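PDB 3LZA: putative SnoaL-like polyketide cyclase from Shewanella denitrificans, which is of unknown function but, as a SnoaL-like member of the NTF2 clan, may act as a polyketide cyclase or a related lyase. Local coordinates for residues L65-N70 against Y87-P92. Numbering follows the deposited sequence. Where two conformers were deposited one is given.
Sequences LEFDFN and YHLRGP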
loop_
_atom_site.group_PDB
_atom_site.type_symbol
_atom_site.label_atom_id
_atom_site.label_comp_id
_atom_site.label_asym_id
_atom_site.label_seq_id
_atom_site.Cartn_x
_atom_site.Cartn_y
_atom_site.Cartn_z
ATOM N N LEU A 65 17.581 -11.601 -15.836
ATOM C CA LEU A 65 19.003 -11.390 -15.494
ATOM C C LEU A 65 19.142 -10.759 -14.128
ATOM O O LEU A 65 20.007 -11.172 -13.308
ATOM C CB LEU A 65 19.699 -10.515 -16.543
ATOM C CG LEU A 65 19.754 -11.120 -17.932
ATOM C CD1 LEU A 65 20.179 -10.060 -18.935
ATOM C CD2 LEU A 65 20.666 -12.355 -18.022
ATOM N N GLU A 66 18.268 -9.782 -13.846
ATOM C CA GLU A 66 18.257 -9.087 -12.557
ATOM C C GLU A 66 16.830 -8.875 -12.101
ATOM O O GLU A 66 15.942 -8.569 -12.897
ATOM C CB GLU A 66 18.967 -7.732 -12.673
ATOM C CG GLU A 66 20.401 -7.823 -13.062
ATOM C CD GLU A 66 21.015 -6.464 -13.372
ATOM O OE1 GLU A 66 20.387 -5.401 -13.152
ATOM O OE2 GLU A 66 22.115 -6.466 -13.858
ATOM N N PHE A 67 16.599 -9.064 -10.804
ATOM C CA PHE A 67 15.283 -8.847 -10.189
ATOM C C PHE A 67 15.553 -8.524 -8.740
ATOM O O PHE A 67 16.165 -9.332 -8.033
ATOM C CB PHE A 67 14.405 -10.108 -10.253
ATOM C CG PHE A 67 13.032 -9.922 -9.718
ATOM C CD1 PHE A 67 12.309 -8.754 -9.973
ATOM C CD2 PHE A 67 12.418 -10.937 -9.015
ATOM C CE1 PHE A 67 10.991 -8.592 -9.461
ATOM C CE2 PHE A 67 11.131 -10.768 -8.477
ATOM C CZ PHE A 67 10.436 -9.604 -8.694
ATOM N N ASP A 68 15.179 -7.321 -8.313
ATOM C CA ASP A 68 15.363 -6.904 -6.913
ATOM C C ASP A 68 14.191 -6.045 -6.512
ATOM O O ASP A 68 13.548 -5.390 -7.353
ATOM C CB ASP A 68 16.644 -6.101 -6.755
ATOM C CG ASP A 68 17.894 -6.955 -6.884
ATOM O OD1 ASP A 68 18.308 -7.617 -5.884
ATOM O OD2 ASP A 68 18.457 -6.944 -7.981
ATOM N N PHE A 69 13.877 -6.090 -5.230
ATOM C CA PHE A 69 12.921 -5.179 -4.609
ATOM C C PHE A 69 13.730 -4.278 -3.691
ATOM O O PHE A 69 14.230 -4.682 -2.589
ATOM C CB PHE A 69 11.846 -5.977 -3.843
ATOM C CG PHE A 69 10.729 -5.141 -3.218
ATOM C CD1 PHE A 69 10.402 -3.861 -3.678
ATOM C CD2 PHE A 69 9.985 -5.680 -2.187
ATOM C CE1 PHE A 69 9.355 -3.110 -3.078
ATOM C CE2 PHE A 69 8.902 -4.939 -1.574
ATOM C CZ PHE A 69 8.591 -3.652 -2.051
ATOM N N ASN A 70 13.924 -3.073 -4.209
ATOM C CA ASN A 70 14.646 -1.994 -3.542
ATOM C C ASN A 70 13.699 -1.313 -2.516
ATOM O O ASN A 70 12.815 -0.567 -2.888
ATOM C CB ASN A 70 15.175 -1.044 -4.624
ATOM C CG ASN A 70 16.071 -1.760 -5.631
ATOM O OD1 ASN A 70 15.827 -1.760 -6.877
ATOM N ND2 ASN A 70 17.098 -2.394 -5.115
ATOM N N TYR A 87 10.650 -2.095 -7.686
ATOM C CA TYR A 87 11.142 -3.334 -8.229
ATOM C C TYR A 87 11.963 -3.035 -9.484
ATOM O O TYR A 87 11.462 -2.418 -10.433
ATOM C CB TYR A 87 9.934 -4.195 -8.598
ATOM C CG TYR A 87 9.274 -4.877 -7.423
ATOM C CD1 TYR A 87 8.270 -4.238 -6.687
ATOM C CD2 TYR A 87 9.606 -6.197 -7.077
ATOM C CE1 TYR A 87 7.653 -4.883 -5.619
ATOM C CE2 TYR A 87 8.983 -6.845 -5.987
ATOM C CZ TYR A 87 7.988 -6.185 -5.294
ATOM O OH TYR A 87 7.357 -6.825 -4.244
ATOM N N HIS A 88 13.218 -3.473 -9.534
ATOM C CA HIS A 88 13.940 -3.371 -10.804
ATOM C C HIS A 88 14.033 -4.753 -11.453
ATOM O O HIS A 88 14.208 -5.794 -10.788
ATOM C CB HIS A 88 15.304 -2.746 -10.601
ATOM C CG HIS A 88 16.190 -2.903 -11.783
ATOM N ND1 HIS A 88 16.981 -4.013 -11.971
ATOM C CD2 HIS A 88 16.315 -2.152 -12.901
ATOM C CE1 HIS A 88 17.609 -3.907 -13.128
ATOM N NE2 HIS A 88 17.228 -2.781 -13.700
ATOM N N LEU A 89 13.817 -4.788 -12.763
ATOM C CA LEU A 89 13.883 -6.009 -13.508
ATOM C C LEU A 89 14.705 -5.772 -14.791
ATOM O O LEU A 89 14.532 -4.752 -15.521
ATOM C CB LEU A 89 12.487 -6.573 -13.799
ATOM C CG LEU A 89 12.508 -7.963 -14.425
ATOM C CD1 LEU A 89 11.232 -8.746 -14.044
ATOM C CD2 LEU A 89 12.723 -7.931 -15.981
ATOM N N ARG A 90 15.648 -6.675 -15.045
ATOM C CA ARG A 90 16.398 -6.663 -16.312
ATOM C C ARG A 90 16.325 -8.018 -16.959
ATOM O O ARG A 90 16.613 -9.008 -16.321
ATOM C CB ARG A 90 17.848 -6.284 -16.099
ATOM C CG ARG A 90 18.662 -6.120 -17.415
ATOM C CD ARG A 90 20.126 -5.779 -17.145
ATOM N NE ARG A 90 20.864 -5.611 -18.404
ATOM C CZ ARG A 90 20.744 -4.579 -19.240
ATOM N NH1 ARG A 90 19.931 -3.561 -18.987
ATOM N NH2 ARG A 90 21.464 -4.554 -20.345
ATOM N N GLY A 91 15.885 -8.077 -18.223
ATOM C CA GLY A 91 15.782 -9.352 -18.890
ATOM C C GLY A 91 15.336 -9.306 -20.348
ATOM O O GLY A 91 14.983 -8.246 -20.867
ATOM N N PRO A 92 15.357 -10.465 -21.013
ATOM C CA PRO A 92 14.783 -10.541 -22.365
ATOM C C PRO A 92 13.374 -9.962 -22.395
ATOM O O PRO A 92 12.589 -10.133 -21.432
ATOM C CB PRO A 92 14.796 -12.038 -22.661
ATOM C CG PRO A 92 15.914 -12.554 -21.812
ATOM C CD PRO A 92 15.847 -11.776 -20.567
HETATM O O HOH W 1 18.015 -5.387 -10.142
#
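Phe69 and Tyr87, a non-hydrogen-bonded pair of this antiparallel hairpin, illustrate how neighbouring strands can share one aromatic core. Their rings form an offset stack, planes 4° apart, with Tyr87 CZ over the centre of the Phe69 ring and Phe69 CD1 3.5 Å from Tyr87 CE1. Phe69 CB also rests on that tyrosine face in a CH-pi contact. A chi1 of -176°, which sets the Phe67 ring beside its own carbonyl carbon, lays it alongside Tyr87; Phe67 CE1 comes to the tyrosine's edge, 3.7 Å from Tyr87 CD2, and these rings barely overlap. Between the strands, Asp68 and His88 exchange backbone hydrogen bonds. Leu65 and Glu66 both face Arg90, a classic beta bulge in which Arg90 O accepts from Leu65 N (2.8 Å) and Glu66 N (3.1 Å). The other face is polar: Glu66 lies beside the extended Arg90. In the His88 conformer given, Asp104 OD1 is hydrogen-bonded to His88 NE2, while Asp104 OD2 forms a salt bridge with Arg90 NH1. Strand 66-77 borders the sheet within this chain, strand 80-93 pairs onward with 102-115, and helix 8-21 packs on Phe67 and Phe69, consistent with the helix-lined curved sheet of NTF2-like folds.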